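Local coordinates for protein Exo-beta-1,3-glucanase (Streptomyces sp. SirexAA-E, PDB 4PEY) that hydrolyses laminarin and laminarioligosaccharides as an exo-beta-1,3-glucanase, releasing glucose and laminaribiose, at residues 54-60 and 74-80; 66-71 and 89-95; 122-128 and 142-148. The protein carries 1 engineered substitution. One frame throughout, in Å; residues are numbered along the deposited sequence.

Contact 1 of 3, residues 54-60 and 74-80; sequences RYALMFK and YTSIAGL
Strands 55-59 and 75-79 run parallel and in step, Y55 beside T75 through F59 beside G79, their axes 4.6 Å apart at closest approach. Y55, L57 and F59 do the bonding toward strand 75-79, each giving its N-H and receiving one at O; L57 N to S76 O is the straightest at 169°, while L80 N to F59 O is weak. Just ahead of the strands, R54 lays its guanidinium flat over one face of the Y74 ring, CZ 3.7 Å from the Y74 ring centroid and the planes 4° apart, a cation-pi stack. A bend at chi2 (-69°) brings the group there, and bonds to G51, L312 and T314 fix its rotation. With a leucine here, Y74 would probably lose its flat charged cover and T314 OG1 a donor. Successive coils of a right-handed parallel beta-helix, the fold of family 55 glycoside hydrolases, pair in just this way. On the face of L57 and I77, F59 CE1 rests on I77 CD1 at 3.6 Å, and L57 CD1 meets T75 CG2 at 3.8 Å. On the other face, S76 OG sits 3.3 Å from A56 CB and shares a water with L57 O.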
# COMPACT_ATOMS: atom_id res chain seq x y z
N ARG A 54 12.25 8.31 11.73
CA ARG A 54 11.12 8.63 10.85
C ARG A 54 11.17 10.10 10.46
O ARG A 54 11.41 10.95 11.32
CB ARG A 54 9.79 8.34 11.56
CG ARG A 54 9.56 6.90 11.99
CD ARG A 54 9.37 6.01 10.77
NE ARG A 54 8.93 4.66 11.12
CZ ARG A 54 9.74 3.65 11.41
NH1 ARG A 54 11.06 3.82 11.44
NH2 ARG A 54 9.23 2.45 11.69
N TYR A 55 10.89 10.41 9.19
CA TYR A 55 10.96 11.80 8.72
C TYR A 55 9.85 12.14 7.75
O TYR A 55 9.58 11.36 6.83
CB TYR A 55 12.29 12.08 8.02
CG TYR A 55 13.51 11.91 8.87
CD1 TYR A 55 14.15 10.68 8.95
CD2 TYR A 55 14.04 12.98 9.58
CE1 TYR A 55 15.27 10.51 9.72
CE2 TYR A 55 15.17 12.82 10.36
CZ TYR A 55 15.78 11.59 10.42
OH TYR A 55 16.91 11.43 11.19
N ALA A 56 9.26 13.32 7.93
CA ALA A 56 8.37 13.89 6.91
C ALA A 56 8.99 15.18 6.39
O ALA A 56 9.35 16.05 7.18
CB ALA A 56 6.97 14.15 7.46
N LEU A 57 9.11 15.28 5.07
CA LEU A 57 9.61 16.49 4.41
C LEU A 57 8.42 17.19 3.77
O LEU A 57 7.75 16.62 2.90
CB LEU A 57 10.67 16.15 3.36
CG LEU A 57 11.76 15.15 3.78
CD1 LEU A 57 12.67 14.81 2.61
CD2 LEU A 57 12.56 15.69 4.97
N MET A 58 8.14 18.41 4.21
CA MET A 58 6.96 19.14 3.76
C MET A 58 7.36 20.46 3.13
O MET A 58 8.13 21.22 3.71
CB MET A 58 6.01 19.39 4.94
CG MET A 58 5.31 18.15 5.44
SD MET A 58 4.03 17.65 4.27
CE MET A 58 3.19 16.37 5.20
N PHE A 59 6.83 20.74 1.94
CA PHE A 59 7.21 21.93 1.20
C PHE A 59 6.04 22.89 1.02
O PHE A 59 5.02 22.53 0.43
CB PHE A 59 7.80 21.53 -0.16
CG PHE A 59 9.14 20.87 -0.06
CD1 PHE A 59 9.27 19.55 0.39
CD2 PHE A 59 10.29 21.56 -0.42
CE1 PHE A 59 10.52 18.96 0.49
CE2 PHE A 59 11.53 20.97 -0.33
CZ PHE A 59 11.65 19.66 0.13
N LYS A 60 6.20 24.11 1.52
CA LYS A 60 5.18 25.15 1.37
C LYS A 60 5.01 25.51 -0.11
O LYS A 60 5.95 25.37 -0.90
CB LYS A 60 5.53 26.40 2.18
CG LYS A 60 5.64 26.16 3.67
CD LYS A 60 5.75 27.47 4.44
CE LYS A 60 5.69 27.22 5.93
NZ LYS A 60 5.64 28.50 6.71
N TYR A 74 11.59 5.22 5.33
CA TYR A 74 10.77 5.94 6.31
C TYR A 74 10.83 7.45 6.13
O TYR A 74 10.88 8.21 7.11
CB TYR A 74 11.19 5.58 7.74
CG TYR A 74 11.26 4.09 8.01
CD1 TYR A 74 10.10 3.32 8.10
CD2 TYR A 74 12.48 3.46 8.16
CE1 TYR A 74 10.17 1.95 8.35
CE2 TYR A 74 12.57 2.10 8.40
CZ TYR A 74 11.41 1.35 8.50
OH TYR A 74 11.51 -0.00 8.74
N THR A 75 10.78 7.88 4.88
CA THR A 75 10.78 9.29 4.54
C THR A 75 9.57 9.56 3.65
O THR A 75 9.41 8.92 2.61
CB THR A 75 12.08 9.70 3.82
OG1 THR A 75 13.21 9.40 4.67
CG2 THR A 75 12.08 11.17 3.53
N SER A 76 8.71 10.49 4.07
CA SER A 76 7.65 10.99 3.21
C SER A 76 8.04 12.36 2.69
O SER A 76 8.71 13.13 3.39
CB SER A 76 6.30 11.08 3.94
OG SER A 76 6.38 11.95 5.06
N ILE A 77 7.63 12.67 1.46
CA ILE A 77 7.84 14.02 0.95
C ILE A 77 6.55 14.49 0.30
O ILE A 77 5.87 13.72 -0.37
CB ILE A 77 9.03 14.10 -0.05
CG1 ILE A 77 9.31 15.55 -0.45
CG2 ILE A 77 8.81 13.20 -1.27
CD1 ILE A 77 10.65 15.72 -1.13
N ALA A 78 6.18 15.74 0.55
CA ALA A 78 4.93 16.25 0.02
C ALA A 78 4.91 17.77 -0.08
O ALA A 78 5.64 18.47 0.63
CB ALA A 78 3.75 15.78 0.89
N GLY A 79 4.06 18.26 -0.96
CA GLY A 79 3.75 19.68 -1.04
C GLY A 79 2.56 20.03 -0.16
O GLY A 79 1.77 19.16 0.22
N LEU A 80 2.43 21.31 0.14
CA LEU A 80 1.41 21.80 1.05
C LEU A 80 0.41 22.74 0.36
O LEU A 80 -0.27 23.52 1.02
CB LEU A 80 2.07 22.51 2.24
CG LEU A 80 2.84 21.63 3.23
CD1 LEU A 80 3.72 22.48 4.15
CD2 LEU A 80 1.89 20.75 4.04
O HOH W 1 5.77 14.39 4.02

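Contact 2 of 3, residues 66-71 and 89-95; sequences DINAQI and FNGDVTV. With BGC (beta-D-glucopyranose), chain C; BGC (beta-D-glucopyranose), chain B.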
# COMPACT_ATOMS: atom_id res chain seq x y z
N ASP A 66 17.02 23.68 -8.22
CA ASP A 66 18.28 23.00 -7.92
C ASP A 66 18.09 21.96 -6.84
O ASP A 66 18.89 21.85 -5.91
CB ASP A 66 19.34 24.01 -7.50
CG ASP A 66 19.43 25.18 -8.45
OD1 ASP A 66 19.75 24.97 -9.64
OD2 ASP A 66 19.16 26.33 -8.02
N ILE A 67 17.02 21.18 -6.95
CA ILE A 67 16.74 20.19 -5.92
C ILE A 67 16.69 18.78 -6.49
O ILE A 67 16.02 18.53 -7.48
CB ILE A 67 15.42 20.52 -5.19
CG1 ILE A 67 15.14 19.50 -4.08
CG2 ILE A 67 14.24 20.64 -6.16
CD1 ILE A 67 13.95 19.86 -3.24
N ASN A 68 17.46 17.88 -5.89
CA ASN A 68 17.33 16.46 -6.15
C ASN A 68 17.08 15.82 -4.80
O ASN A 68 18.02 15.54 -4.04
CB ASN A 68 18.56 15.86 -6.84
CG ASN A 68 18.38 14.39 -7.19
OD1 ASN A 68 17.27 13.85 -7.11
ND2 ASN A 68 19.47 13.73 -7.58
N ALA A 69 15.81 15.63 -4.48
CA ALA A 69 15.43 15.07 -3.19
C ALA A 69 15.45 13.56 -3.28
O ALA A 69 14.50 12.95 -3.77
CB ALA A 69 14.05 15.59 -2.76
N GLN A 70 16.54 12.95 -2.82
CA GLN A 70 16.63 11.50 -2.79
C GLN A 70 15.92 11.01 -1.55
O GLN A 70 16.16 11.52 -0.44
CB GLN A 70 18.09 11.03 -2.79
CG GLN A 70 18.83 11.34 -4.09
CD GLN A 70 20.25 10.79 -4.08
OE1 GLN A 70 20.47 9.61 -4.32
NE2 GLN A 70 21.21 11.66 -3.81
N ILE A 71 15.04 10.03 -1.73
CA ILE A 71 14.16 9.56 -0.67
C ILE A 71 14.59 8.18 -0.18
O ILE A 71 14.54 7.21 -0.93
CB ILE A 71 12.69 9.52 -1.16
CG1 ILE A 71 12.31 10.86 -1.82
CG2 ILE A 71 11.76 9.15 -0.03
CD1 ILE A 71 12.48 12.08 -0.92
N PHE A 89 8.83 21.59 -8.09
CA PHE A 89 10.27 21.39 -8.05
C PHE A 89 10.84 21.50 -9.46
O PHE A 89 10.42 20.75 -10.35
CB PHE A 89 10.66 20.00 -7.52
CG PHE A 89 10.46 19.79 -6.04
CD1 PHE A 89 9.84 20.74 -5.24
CD2 PHE A 89 10.92 18.62 -5.45
CE1 PHE A 89 9.67 20.52 -3.87
CE2 PHE A 89 10.75 18.39 -4.09
CZ PHE A 89 10.12 19.34 -3.30
N ASN A 90 11.78 22.41 -9.66
CA ASN A 90 12.66 22.30 -10.80
C ASN A 90 13.78 21.38 -10.36
O ASN A 90 14.76 21.80 -9.72
CB ASN A 90 13.14 23.67 -11.26
CG ASN A 90 12.01 24.48 -11.85
OD1 ASN A 90 11.23 23.95 -12.65
ND2 ASN A 90 11.88 25.73 -11.43
N GLY A 91 13.57 20.10 -10.64
CA GLY A 91 14.38 19.05 -10.05
C GLY A 91 13.56 17.79 -9.87
O GLY A 91 12.55 17.60 -10.55
N ASP A 92 13.99 16.94 -8.94
CA ASP A 92 13.54 15.55 -8.89
C ASP A 92 13.17 15.09 -7.49
O ASP A 92 13.68 15.61 -6.49
CB ASP A 92 14.63 14.62 -9.43
CG ASP A 92 14.98 14.88 -10.90
OD1 ASP A 92 15.37 16.02 -11.25
OD2 ASP A 92 14.89 13.93 -11.70
N VAL A 93 12.28 14.10 -7.44
CA VAL A 93 12.07 13.31 -6.24
C VAL A 93 12.49 11.89 -6.61
O VAL A 93 11.78 11.18 -7.32
CB VAL A 93 10.60 13.38 -5.75
CG1 VAL A 93 10.37 12.40 -4.63
CG2 VAL A 93 10.26 14.79 -5.29
N THR A 94 13.68 11.51 -6.15
CA THR A 94 14.38 10.34 -6.66
C THR A 94 14.41 9.17 -5.70
O THR A 94 14.78 9.33 -4.54
CB THR A 94 15.83 10.71 -7.01
OG1 THR A 94 15.83 11.71 -8.04
CG2 THR A 94 16.63 9.48 -7.48
N VAL A 95 14.04 7.99 -6.18
CA VAL A 95 14.42 6.75 -5.52
C VAL A 95 15.22 5.88 -6.49
O VAL A 95 14.77 5.61 -7.62
CB VAL A 95 13.20 5.96 -4.98
CG1 VAL A 95 13.64 4.64 -4.36
CG2 VAL A 95 12.44 6.78 -3.94
C2 BGC C . 21.32 8.38 -8.29
C3 BGC C . 21.40 9.87 -8.61
C4 BGC C . 22.11 10.60 -7.47
C5 BGC C . 23.45 9.94 -7.15
C6 BGC C . 24.06 10.59 -5.91
C1 BGC C . 22.73 7.86 -8.03
O2 BGC C . 20.72 7.69 -9.36
O3 BGC C . 20.09 10.38 -8.75
O4 BGC C . 22.30 11.95 -7.83
O5 BGC C . 23.29 8.55 -6.93
O6 BGC C . 25.31 10.00 -5.64
C2 BGC B . 18.50 10.14 -10.64
C3 BGC B . 18.21 10.67 -12.04
C4 BGC B . 18.41 12.19 -12.11
C5 BGC B . 19.74 12.59 -11.49
C6 BGC B . 19.87 14.10 -11.37
C1 BGC B . 19.86 10.63 -10.18
O2 BGC B . 18.46 8.72 -10.63
O3 BGC B . 16.89 10.33 -12.39
O4 BGC B . 18.38 12.61 -13.46
O5 BGC B . 19.87 12.05 -10.19
O6 BGC B . 21.22 14.46 -11.23
O HOH W 2 17.47 17.06 -9.75
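I67 sets its CD1 over one face of the F89 ring, toward the rim and 3.9 Å from the F89 centroid, a CH-pi contact. CG1 of I67 stands opposite the backbone N (chi1 -178°), which carries CD1 out to that ring. Its carbonyl O accepts D92 N at 3.0 Å and also a water that donates to D92 OD1, which also takes the backbone N-H of V120. G91 CA lies 3.1 Å from I67 O, leaving no room for a side chain. N68 turns to the other face: its OD1 receives T94 OG1 at 2.7 Å, in the amide plane and on a lone pair, and its ND2 lies 3.1 Å from O5 of the chain B glucose. A69 pairs through its backbone with D92 O and T94 N, its methyl against I77. Q70 extends until OE1 is 3.7 Å from C4 of the chain C glucose. I71 closes the run, giving N-H to T94 O and packing CG1 on V93 CG1 at 3.7 Å. One face of this beta-helix is apolar, the other a sugar site, where the bond from T94 to N68 OD1 probably fixes how the amide is turned and leaves its ND2 side facing the glycan.

Contact 3 of 3, residues 122-128 and 142-148; sequences GTNRWAV and GLNLAPD. With BGC (beta-D-glucopyranose), chain B.
Backbone bonds join T123-R125 to G142-N144 as parallel strands whose axes cross at -28°. G142 N gives to G122 O, N124 N to G142 O, N144 N to N124 O and W126 N to N144 O, the shortest being N144 N to N124 O at 2.8 Å. Past the strands the chains stay close but the pairing slips, A127 coming beside L145; A127 centres an inverse gamma turn, and its CA-H points at L145 O.

The polar side chains gather round R125, described here in one of its two modelled conformers. Its chain leaves with CG opposite the backbone N (chi1 -175°) and bends at chi3, bringing the guanidinium edge to bear on three oxygens. NE points almost straight at O2 of the chain B glucose, 2.9 Å away with an angle of 167°. NH2 gives to A146 O, also at 2.9 Å and in the guanidinium plane, and to a water at 2.7 Å from NH2. That water accepts from N144 ND2 as well and donates to P147 O. N144 spends its OD1 on A146 N, an Asx turn, consistent with A146 O being presented to the arginine. D148 CB lies over one face of the guanidinium, but its carboxylate adds only charge, OD1 being 4.2 Å from R125 NH1 and well out of the plane.

Apolar contacts are fewer: L143 CD1 meets W126 CB, A127 CB meets the ring of P147, and T123 CG2 packs on N144 CB at 3.7 Å.

These coils of the beta-helix are held between two others. On one side R125 and A127 bond to V95, and N124 ND2 to V93 O of strand 87-94; on the other, L143 and L145 pair with strand 162-168, and L145 also touches W175 of strand 174-178.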
# COMPACT_ATOMS: atom_id res chain seq x y z
N GLY A 122 14.58 15.45 -17.88
CA GLY A 122 13.31 15.19 -18.54
C GLY A 122 12.55 14.00 -17.98
O GLY A 122 11.39 13.78 -18.33
N THR A 123 13.21 13.23 -17.12
CA THR A 123 12.60 12.02 -16.55
C THR A 123 12.88 11.89 -15.07
O THR A 123 14.04 11.94 -14.65
CB THR A 123 13.10 10.75 -17.28
OG1 THR A 123 12.79 10.84 -18.67
CG2 THR A 123 12.45 9.50 -16.70
N ASN A 124 11.83 11.73 -14.28
CA ASN A 124 11.97 11.48 -12.85
C ASN A 124 12.10 9.99 -12.58
O ASN A 124 11.35 9.21 -13.17
CB ASN A 124 10.78 12.05 -12.08
CG ASN A 124 11.03 12.13 -10.59
OD1 ASN A 124 11.65 13.08 -10.12
ND2 ASN A 124 10.56 11.13 -9.85
N ARG A 125 13.01 9.57 -11.71
CA ARG A 125 13.16 8.15 -11.38
C ARG A 125 12.58 7.83 -10.01
O ARG A 125 13.03 8.37 -8.98
CB ARG A 125 14.62 7.71 -11.42
CG ARG A 125 14.79 6.21 -11.20
CD ARG A 125 16.23 5.82 -10.90
NE ARG A 125 17.17 6.41 -11.84
CZ ARG A 125 17.43 5.92 -13.05
NH1 ARG A 125 18.31 6.52 -13.84
NH2 ARG A 125 16.82 4.81 -13.47
N TRP A 126 11.58 6.95 -9.99
CA TRP A 126 10.92 6.49 -8.76
C TRP A 126 11.02 4.96 -8.72
O TRP A 126 10.04 4.25 -8.98
CB TRP A 126 9.47 6.98 -8.70
CG TRP A 126 8.68 6.70 -7.44
CD1 TRP A 126 7.66 5.79 -7.29
CD2 TRP A 126 8.82 7.35 -6.16
NE1 TRP A 126 7.18 5.83 -6.01
CE2 TRP A 126 7.87 6.78 -5.29
CE3 TRP A 126 9.66 8.36 -5.68
CZ2 TRP A 126 7.74 7.17 -3.96
CZ3 TRP A 126 9.53 8.76 -4.35
CH2 TRP A 126 8.57 8.16 -3.50
N ALA A 127 12.22 4.46 -8.42
CA ALA A 127 12.50 3.03 -8.55
C ALA A 127 12.25 2.30 -7.23
O ALA A 127 13.17 1.99 -6.48
CB ALA A 127 13.93 2.81 -9.01
N VAL A 128 10.97 2.03 -6.97
CA VAL A 128 10.54 1.53 -5.68
C VAL A 128 9.99 0.12 -5.78
O VAL A 128 9.66 -0.36 -6.87
CB VAL A 128 9.44 2.43 -5.09
CG1 VAL A 128 10.00 3.84 -4.86
CG2 VAL A 128 8.23 2.48 -6.01
N GLY A 142 8.80 12.51 -18.21
CA GLY A 142 8.59 11.08 -18.08
C GLY A 142 8.83 10.60 -16.66
O GLY A 142 9.36 11.34 -15.81
N LEU A 143 8.45 9.35 -16.41
CA LEU A 143 8.63 8.73 -15.11
C LEU A 143 9.22 7.34 -15.31
O LEU A 143 8.59 6.47 -15.89
CB LEU A 143 7.29 8.67 -14.36
CG LEU A 143 7.30 8.09 -12.94
CD1 LEU A 143 8.11 8.97 -11.98
CD2 LEU A 143 5.88 7.90 -12.42
N ASN A 144 10.46 7.17 -14.85
CA ASN A 144 11.17 5.89 -14.93
C ASN A 144 11.01 5.15 -13.61
O ASN A 144 11.40 5.66 -12.56
CB ASN A 144 12.66 6.14 -15.23
CG ASN A 144 13.45 4.86 -15.48
OD1 ASN A 144 12.99 3.75 -15.21
ND2 ASN A 144 14.67 5.03 -15.97
N LEU A 145 10.42 3.95 -13.65
CA LEU A 145 10.16 3.20 -12.43
C LEU A 145 11.26 2.18 -12.11
O LEU A 145 11.16 1.44 -11.12
CB LEU A 145 8.82 2.47 -12.54
CG LEU A 145 7.62 3.36 -12.89
CD1 LEU A 145 6.35 2.52 -12.97
CD2 LEU A 145 7.48 4.48 -11.87
N ALA A 146 12.30 2.14 -12.93
CA ALA A 146 13.33 1.12 -12.78
C ALA A 146 14.63 1.70 -12.23
O ALA A 146 14.96 2.86 -12.49
CB ALA A 146 13.59 0.43 -14.13
N PRO A 147 15.38 0.90 -11.46
CA PRO A 147 16.67 1.39 -10.96
C PRO A 147 17.65 1.58 -12.11
O PRO A 147 17.48 0.96 -13.17
CB PRO A 147 17.12 0.27 -10.01
CG PRO A 147 16.45 -0.96 -10.54
CD PRO A 147 15.10 -0.48 -11.02
N ASP A 148 18.64 2.44 -11.91
CA ASP A 148 19.69 2.60 -12.90
C ASP A 148 20.36 1.25 -13.09
O ASP A 148 20.81 0.64 -12.12
CB ASP A 148 20.69 3.67 -12.46
CG ASP A 148 21.60 4.12 -13.57
OD1 ASP A 148 21.37 3.75 -14.74
OD2 ASP A 148 22.56 4.86 -13.28
C2 BGC B . 18.50 10.14 -10.64
C3 BGC B . 18.21 10.67 -12.04
C4 BGC B . 18.41 12.19 -12.11
C5 BGC B . 19.74 12.59 -11.49
C6 BGC B . 19.87 14.10 -11.37
C1 BGC B . 19.86 10.63 -10.18
O2 BGC B . 18.46 8.72 -10.63
O3 BGC B . 16.89 10.33 -12.39
O4 BGC B . 18.38 12.61 -13.46
O5 BGC B . 19.87 12.05 -10.19
O6 BGC B . 21.22 14.46 -11.23
O HOH W 3 16.71 2.87 -15.31

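Contacts 1 and 2, centres about 12 Å apart, meet in the apolar interior of the beta-helix, where F59 CD2 comes to 3.6 Å from F89 CZ and I77 packs on I71 and V93. Contacts 2 and 3, centres about 11 Å apart, continue the coil stack: V95 CG2 packs on W126 CZ3 at 3.5 Å. Both touch the chain B glucose, N68, D92 and T94 from one pair of strands and R125 from the next, and together they supply seven of the eleven residues in that glycan pocket. Contact 1 stays outside it; its Y74 side chain instead comes about 8 Å from that of the substrate-binding residue W402.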